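Local coordinates for CDP-archaeol synthase (Aeropyrum pernix K1, PDB 5GUF), which catalyses transfer of a cytidylyl group from CTP to an unsaturated archaeal ether lipid phosphate, giving CDP-archaeol and diphosphate within the membrane, at residues A24-A29 / F66-A71; A86-A91 / L137-T142. All blocks are in the same frame, centred on the assembly; numbering follows the deposited sequence.

Interaction 1: A24-A29 / F66-A71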
ATOM      1  N   ALA A  24      -9.068  16.666   0.270  1.00 41.16           N
ATOM      2  CA  ALA A  24      -9.106  15.359  -0.385  1.00 33.50           C
ATOM      3  C   ALA A  24      -9.794  14.320   0.497  1.00 30.86           C
ATOM      4  O   ALA A  24     -10.636  13.548   0.026  1.00 32.52           O
ATOM      5  CB  ALA A  24      -7.682  14.914  -0.730  1.00 26.45           C
ATOM      6  N   MET A  25      -9.421  14.272   1.780  1.00 32.57           N
ATOM      7  CA  MET A  25     -10.085  13.393   2.736  1.00 35.57           C
ATOM      8  C   MET A  25     -11.590  13.633   2.741  1.00 38.53           C
ATOM      9  O   MET A  25     -12.387  12.688   2.757  1.00 38.44           O
ATOM     10  CB  MET A  25      -9.515  13.622   4.134  1.00 36.10           C
ATOM     11  CG  MET A  25      -8.147  13.010   4.367  1.00 45.35           C
ATOM     12  SD  MET A  25      -7.545  13.315   6.046  1.00 63.86           S
ATOM     13  CE  MET A  25      -6.534  14.762   5.790  1.00 53.28           C
ATOM     14  N   ILE A  26     -11.993  14.905   2.707  1.00 31.49           N
ATOM     15  CA  ILE A  26     -13.408  15.236   2.721  1.00 38.94           C
ATOM     16  C   ILE A  26     -14.048  14.916   1.374  1.00 37.29           C
ATOM     17  O   ILE A  26     -15.181  14.432   1.315  1.00 34.89           O
ATOM     18  CB  ILE A  26     -13.605  16.706   3.133  1.00 32.47           C
ATOM     19  CG1 ILE A  26     -13.482  16.798   4.656  1.00 34.59           C
ATOM     20  CG2 ILE A  26     -14.973  17.197   2.711  1.00 28.87           C
ATOM     21  CD1 ILE A  26     -13.184  18.166   5.179  1.00 40.54           C
ATOM     22  N   ALA A  27     -13.335  15.161   0.276  1.00 37.56           N
ATOM     23  CA  ALA A  27     -13.849  14.747  -1.025  1.00 36.77           C
ATOM     24  C   ALA A  27     -14.019  13.235  -1.085  1.00 37.09           C
ATOM     25  O   ALA A  27     -14.997  12.738  -1.644  1.00 32.82           O
ATOM     26  CB  ALA A  27     -12.922  15.222  -2.143  1.00 32.75           C
ATOM     27  N   ASN A  28     -13.091  12.491  -0.484  1.00 34.24           N
ATOM     28  CA  ASN A  28     -13.147  11.038  -0.558  1.00 34.69           C
ATOM     29  C   ASN A  28     -14.251  10.455   0.316  1.00 39.49           C
ATOM     30  O   ASN A  28     -14.789   9.391  -0.008  1.00 36.15           O
ATOM     31  CB  ASN A  28     -11.799  10.453  -0.152  1.00 38.63           C
ATOM     32  CG  ASN A  28     -11.813   8.956  -0.103  1.00 34.75           C
ATOM     33  OD1 ASN A  28     -12.072   8.295  -1.106  1.00 36.89           O
ATOM     34  ND2 ASN A  28     -11.560   8.405   1.074  1.00 39.63           N
ATOM     35  N   ALA A  29     -14.592  11.127   1.421  1.00 43.56           N
ATOM     36  CA  ALA A  29     -15.537  10.592   2.397  1.00 40.88           C
ATOM     37  C   ALA A  29     -16.982  10.965   2.098  1.00 42.51           C
ATOM     38  O   ALA A  29     -17.894  10.257   2.529  1.00 50.12           O
ATOM     39  CB  ALA A  29     -15.175  11.079   3.805  1.00 33.79           C
ATOM     40  N   PHE A  66     -16.702  16.741  -5.003  1.00 31.07           N
ATOM     41  CA  PHE A  66     -16.051  17.937  -5.511  1.00 30.76           C
ATOM     42  C   PHE A  66     -16.536  19.180  -4.767  1.00 34.60           C
ATOM     43  O   PHE A  66     -15.733  20.002  -4.319  1.00 38.84           O
ATOM     44  CB  PHE A  66     -16.332  18.042  -7.005  1.00 29.65           C
ATOM     45  CG  PHE A  66     -15.684  19.198  -7.658  1.00 36.00           C
ATOM     46  CD1 PHE A  66     -14.306  19.335  -7.639  1.00 34.18           C
ATOM     47  CD2 PHE A  66     -16.451  20.165  -8.284  1.00 42.21           C
ATOM     48  CE1 PHE A  66     -13.697  20.421  -8.244  1.00 43.28           C
ATOM     49  CE2 PHE A  66     -15.855  21.256  -8.890  1.00 52.02           C
ATOM     50  CZ  PHE A  66     -14.469  21.385  -8.871  1.00 40.92           C
ATOM     51  N   ALA A  67     -17.854  19.337  -4.643  1.00 33.07           N
ATOM     52  CA  ALA A  67     -18.418  20.436  -3.870  1.00 39.12           C
ATOM     53  C   ALA A  67     -17.859  20.458  -2.453  1.00 30.29           C
ATOM     54  O   ALA A  67     -17.422  21.501  -1.971  1.00 33.42           O
ATOM     55  CB  ALA A  67     -19.946  20.318  -3.844  1.00 31.81           C
ATOM     56  N   ALA A  68     -17.844  19.306  -1.787  1.00 30.33           N
ATOM     57  CA  ALA A  68     -17.381  19.239  -0.410  1.00 33.72           C
ATOM     58  C   ALA A  68     -15.907  19.607  -0.300  1.00 36.12           C
ATOM     59  O   ALA A  68     -15.503  20.317   0.634  1.00 38.16           O
ATOM     60  CB  ALA A  68     -17.619  17.836   0.147  1.00 30.25           C
ATOM     61  N   GLY A  69     -15.094  19.118  -1.242  1.00 37.59           N
ATOM     62  CA  GLY A  69     -13.676  19.414  -1.217  1.00 28.32           C
ATOM     63  C   GLY A  69     -13.397  20.879  -1.467  1.00 32.71           C
ATOM     64  O   GLY A  69     -12.508  21.465  -0.848  1.00 34.91           O
ATOM     65  N   SER A  70     -14.154  21.491  -2.377  1.00 30.02           N
ATOM     66  CA  SER A  70     -14.035  22.928  -2.593  1.00 31.50           C
ATOM     67  C   SER A  70     -14.412  23.707  -1.337  1.00 35.60           C
ATOM     68  O   SER A  70     -13.690  24.620  -0.923  1.00 39.64           O
ATOM     69  CB  SER A  70     -14.906  23.347  -3.770  1.00 32.96           C
ATOM     70  OG  SER A  70     -14.623  22.522  -4.890  1.00 38.23           O
ATOM     71  N   ALA A  71     -15.538  23.356  -0.707  1.00 33.27           N
ATOM     72  CA  ALA A  71     -15.924  24.055   0.514  1.00 36.22           C
ATOM     73  C   ALA A  71     -14.840  23.914   1.577  1.00 34.12           C
ATOM     74  O   ALA A  71     -14.464  24.900   2.220  1.00 37.26           O
ATOM     75  CB  ALA A  71     -17.276  23.542   1.023  1.00 31.29           C
TER
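On the helix that sets A68 and G69 against I26 and A27, the carbonyl oxygen of F66 is gripped twice by S70, one turn on. S70 N gives the ordinary helical bond to F66 O at 2.9 Å, and S70 OG adds a second to F66 O at 2.8 Å, arriving from above the carbonyl plane (38° out of it). The hydroxyl is thus folded back on its own helix, and its oxygen also lies over the centre of the F66 ring, against one face. The CB of F66 points away from 24-29, and its side chain packs on P90 and L94 of helix 84-109.

The meeting with 24-29 is one of van der Waals contacts. I26 reaches out with its short branch: CG2, anti to the backbone N, lands 3.7 Å from A68 CB and lies nearly as close to A68 O. One residue further, the A27 methyl looks onto bare backbone, with A27 CB 4.4 Å from G69 CA. Here the two backbones come nearest, A27 CA to G69 CA being 4.7 Å. A CB on G69 would come to about 3.3 Å from A27 CB, so the missing side chain is what makes room. A27 also touches A93, which places helix 84-109 along this seam.

The short axes approach to 7.6 Å and run nearly antiparallel, at 156°. Such a close approach through alanine and glycine is the familiar small-residue packing of transmembrane helices, here between two helices of the CDP-archaeol synthase membrane bundle.

Interaction 2: A86-A91 / L137-T142; sequences AVHSPA and LGYTWT
The rings of H88 and Y139 stand almost perpendicular, their planes at 83° and centroids 5.4 Å apart, and what joins them is a hydrogen bond at their edges. A Schellman motif closes helix 121-136, with G138 taking the positive phi that turns the chain; Y139 follows it and leads into strand 140-141, which pairs in parallel with strand 10-11. From this turn the tyrosine reaches back toward helix 84-109. Its OH meets H88 ND1 at 2.7 Å, lying in the imidazole plane at the ring's edge, with the bond moderately bent at 152°. Either partner may be the donor.

L137, just before the glycine, comes in alongside H88. The two side chains slide past each other in opposite directions, and L137 CD1 settles 3.6 Å from H88 CB, set obliquely to the ring, near CG; the same methyl also grazes A91, one turn further on. The backbone places H88 CB against that methyl; CG lies anti to the carbonyl carbon, beside the N, which carries the ring toward the tyrosine, and the turn about CB-CG brings ND1 to its hydroxyl. An alanine here would probably leave the hydroxyl of the buried Y139 without this partner and open a gap beside L137 CD1, where CG and CD2 now lie.

The tyrosine is well enclosed: its ring meets that of W9, and the side chain also touches L20, I11 and S134 and lies about 8 Å from a bound magnesium ion. At the bond itself, Y139 CE2, next to the hydroxyl-bearing carbon, comes within 3.4 Å of H88 ND1.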
ATOM      1  N   ALA A  86      -7.602  27.892  -1.286  1.00 33.72           N
ATOM      2  CA  ALA A  86      -8.947  27.920  -1.841  1.00 35.22           C
ATOM      3  C   ALA A  86      -8.933  27.677  -3.337  1.00 35.84           C
ATOM      4  O   ALA A  86      -9.925  27.194  -3.888  1.00 34.73           O
ATOM      5  CB  ALA A  86      -9.640  29.245  -1.530  1.00 40.20           C
ATOM      6  N   VAL A  87      -7.831  28.005  -3.996  1.00 38.78           N
ATOM      7  CA  VAL A  87      -7.692  27.776  -5.426  1.00 39.97           C
ATOM      8  C   VAL A  87      -7.232  26.352  -5.720  1.00 37.85           C
ATOM      9  O   VAL A  87      -7.686  25.740  -6.682  1.00 34.39           O
ATOM     10  CB  VAL A  87      -6.716  28.821  -5.999  1.00 49.57           C
ATOM     11  CG1 VAL A  87      -6.349  28.506  -7.462  1.00 43.73           C
ATOM     12  CG2 VAL A  87      -7.312  30.211  -5.859  1.00 46.77           C
ATOM     13  N   HIS A  88      -6.340  25.808  -4.889  1.00 34.31           N
ATOM     14  CA  HIS A  88      -5.754  24.492  -5.126  1.00 32.43           C
ATOM     15  C   HIS A  88      -6.669  23.345  -4.703  1.00 37.07           C
ATOM     16  O   HIS A  88      -6.635  22.262  -5.314  1.00 33.72           O
ATOM     17  CB  HIS A  88      -4.438  24.377  -4.364  1.00 31.86           C
ATOM     18  CG  HIS A  88      -3.341  25.223  -4.920  1.00 40.48           C
ATOM     19  ND1 HIS A  88      -2.189  25.504  -4.215  1.00 37.37           N
ATOM     20  CD2 HIS A  88      -3.210  25.838  -6.120  1.00 34.20           C
ATOM     21  CE1 HIS A  88      -1.402  26.265  -4.953  1.00 39.53           C
ATOM     22  NE2 HIS A  88      -1.994  26.474  -6.117  1.00 39.67           N
ATOM     23  N   SER A  89      -7.455  23.545  -3.638  1.00 31.74           N
ATOM     24  CA  SER A  89      -8.211  22.433  -3.067  1.00 25.23           C
ATOM     25  C   SER A  89      -9.210  21.827  -4.043  1.00 35.45           C
ATOM     26  O   SER A  89      -9.398  20.598  -3.998  1.00 35.80           O
ATOM     27  CB  SER A  89      -8.913  22.875  -1.780  1.00 34.07           C
ATOM     28  OG  SER A  89      -7.957  23.219  -0.778  1.00 41.53           O
ATOM     29  N   PRO A  90      -9.871  22.587  -4.927  1.00 35.43           N
ATOM     30  CA  PRO A  90     -10.697  21.919  -5.948  1.00 32.03           C
ATOM     31  C   PRO A  90      -9.907  20.946  -6.816  1.00 37.28           C
ATOM     32  O   PRO A  90     -10.360  19.811  -7.028  1.00 35.20           O
ATOM     33  CB  PRO A  90     -11.266  23.092  -6.767  1.00 33.31           C
ATOM     34  CG  PRO A  90     -11.262  24.259  -5.804  1.00 34.94           C
ATOM     35  CD  PRO A  90     -10.019  24.060  -4.974  1.00 33.03           C
ATOM     36  N   ALA A  91      -8.737  21.357  -7.325  1.00 32.14           N
ATOM     37  CA  ALA A  91      -7.927  20.443  -8.128  1.00 35.80           C
ATOM     38  C   ALA A  91      -7.501  19.223  -7.314  1.00 32.11           C
ATOM     39  O   ALA A  91      -7.525  18.096  -7.822  1.00 23.93           O
ATOM     40  CB  ALA A  91      -6.699  21.167  -8.687  1.00 26.75           C
ATOM     41  N   LEU A 137       0.848  20.642  -8.850  1.00 36.48           N
ATOM     42  CA  LEU A 137       0.585  22.046  -8.570  1.00 30.07           C
ATOM     43  C   LEU A 137       1.836  22.808  -8.159  1.00 39.74           C
ATOM     44  O   LEU A 137       1.795  24.040  -8.097  1.00 41.83           O
ATOM     45  CB  LEU A 137      -0.478  22.185  -7.473  1.00 36.69           C
ATOM     46  CG  LEU A 137      -1.938  21.872  -7.831  1.00 38.69           C
ATOM     47  CD1 LEU A 137      -2.813  22.015  -6.598  1.00 32.12           C
ATOM     48  CD2 LEU A 137      -2.472  22.753  -8.969  1.00 34.21           C
ATOM     49  N   GLY A 138       2.936  22.121  -7.859  1.00 36.14           N
ATOM     50  CA  GLY A 138       4.146  22.793  -7.435  1.00 27.44           C
ATOM     51  C   GLY A 138       4.576  22.536  -6.008  1.00 28.62           C
ATOM     52  O   GLY A 138       5.596  23.089  -5.591  1.00 31.14           O
ATOM     53  N   TYR A 139       3.848  21.726  -5.242  1.00 24.80           N
ATOM     54  CA  TYR A 139       4.254  21.385  -3.885  1.00 24.64           C
ATOM     55  C   TYR A 139       5.363  20.340  -3.890  1.00 29.92           C
ATOM     56  O   TYR A 139       5.340  19.386  -4.671  1.00 31.46           O
ATOM     57  CB  TYR A 139       3.060  20.843  -3.077  1.00 32.12           C
ATOM     58  CG  TYR A 139       2.010  21.879  -2.764  1.00 28.90           C
ATOM     59  CD1 TYR A 139       2.110  22.672  -1.627  1.00 29.58           C
ATOM     60  CD2 TYR A 139       0.935  22.084  -3.619  1.00 23.71           C
ATOM     61  CE1 TYR A 139       1.153  23.630  -1.345  1.00 28.74           C
ATOM     62  CE2 TYR A 139      -0.001  23.041  -3.353  1.00 24.67           C
ATOM     63  CZ  TYR A 139       0.110  23.810  -2.221  1.00 26.18           C
ATOM     64  OH  TYR A 139      -0.842  24.755  -1.972  1.00 35.03           O
ATOM     65  N   THR A 140       6.311  20.486  -2.982  1.00 27.87           N
ATOM     66  CA  THR A 140       7.307  19.454  -2.755  1.00 24.50           C
ATOM     67  C   THR A 140       7.025  18.806  -1.412  1.00 28.71           C
ATOM     68  O   THR A 140       6.887  19.502  -0.403  1.00 30.45           O
ATOM     69  CB  THR A 140       8.729  20.022  -2.786  1.00 31.07           C
ATOM     70  OG1 THR A 140       9.068  20.370  -4.134  1.00 30.36           O
ATOM     71  CG2 THR A 140       9.752  18.994  -2.245  1.00 24.58           C
ATOM     72  N   TRP A 141       6.929  17.478  -1.404  1.00 29.38           N
ATOM     73  CA  TRP A 141       6.763  16.714  -0.176  1.00 29.54           C
ATOM     74  C   TRP A 141       8.111  16.156   0.252  1.00 29.40           C
ATOM     75  O   TRP A 141       8.911  15.753  -0.589  1.00 34.76           O
ATOM     76  CB  TRP A 141       5.776  15.561  -0.375  1.00 29.61           C
ATOM     77  CG  TRP A 141       4.351  16.004  -0.493  1.00 31.93           C
ATOM     78  CD1 TRP A 141       3.809  16.742  -1.497  1.00 31.65           C
ATOM     79  CD2 TRP A 141       3.296  15.762   0.440  1.00 27.22           C
ATOM     80  NE1 TRP A 141       2.486  16.973  -1.254  1.00 28.34           N
ATOM     81  CE2 TRP A 141       2.141  16.381  -0.069  1.00 32.39           C
ATOM     82  CE3 TRP A 141       3.211  15.070   1.650  1.00 31.41           C
ATOM     83  CZ2 TRP A 141       0.907  16.319   0.578  1.00 27.34           C
ATOM     84  CZ3 TRP A 141       1.988  15.014   2.297  1.00 30.70           C
ATOM     85  CH2 TRP A 141       0.855  15.636   1.760  1.00 28.88           C
ATOM     86  N   THR A 142       8.366  16.140   1.542  1.00 29.89           N
ATOM     87  CA  THR A 142       9.432  15.237   1.943  1.00 32.37           C
ATOM     88  C   THR A 142       8.906  13.803   1.960  1.00 38.74           C
ATOM     89  O   THR A 142       7.721  13.566   2.239  1.00 33.39           O
ATOM     90  CB  THR A 142       9.985  15.592   3.321  1.00 24.14           C
ATOM     91  OG1 THR A 142       8.959  15.406   4.297  1.00 32.42           O
ATOM     92  CG2 THR A 142      10.462  17.050   3.343  1.00 34.11           C
TER

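Overall arrangement
The two interactions come one after the other along the chain, and their centres lie 14 Å apart in one membrane helix bundle. Helices 59-80 and 84-109 follow each other in the chain and tie the two together directly: F66 CE1 of the first lies 3.6 Å from P90 O of the second, and S70 and G69 also pack on P90 and S89. Helix 59-80 thus has helix 14-29 and helix 84-109 as neighbours, while helix 84-109 goes on to the turn at the end of helix 121-136. Interaction 1 lies with the A27 side chain about 9 Å from the CTP, whose pocket helix 84-109 also lines near its far end; interaction 2 connects the bundle to the small parallel strand pair.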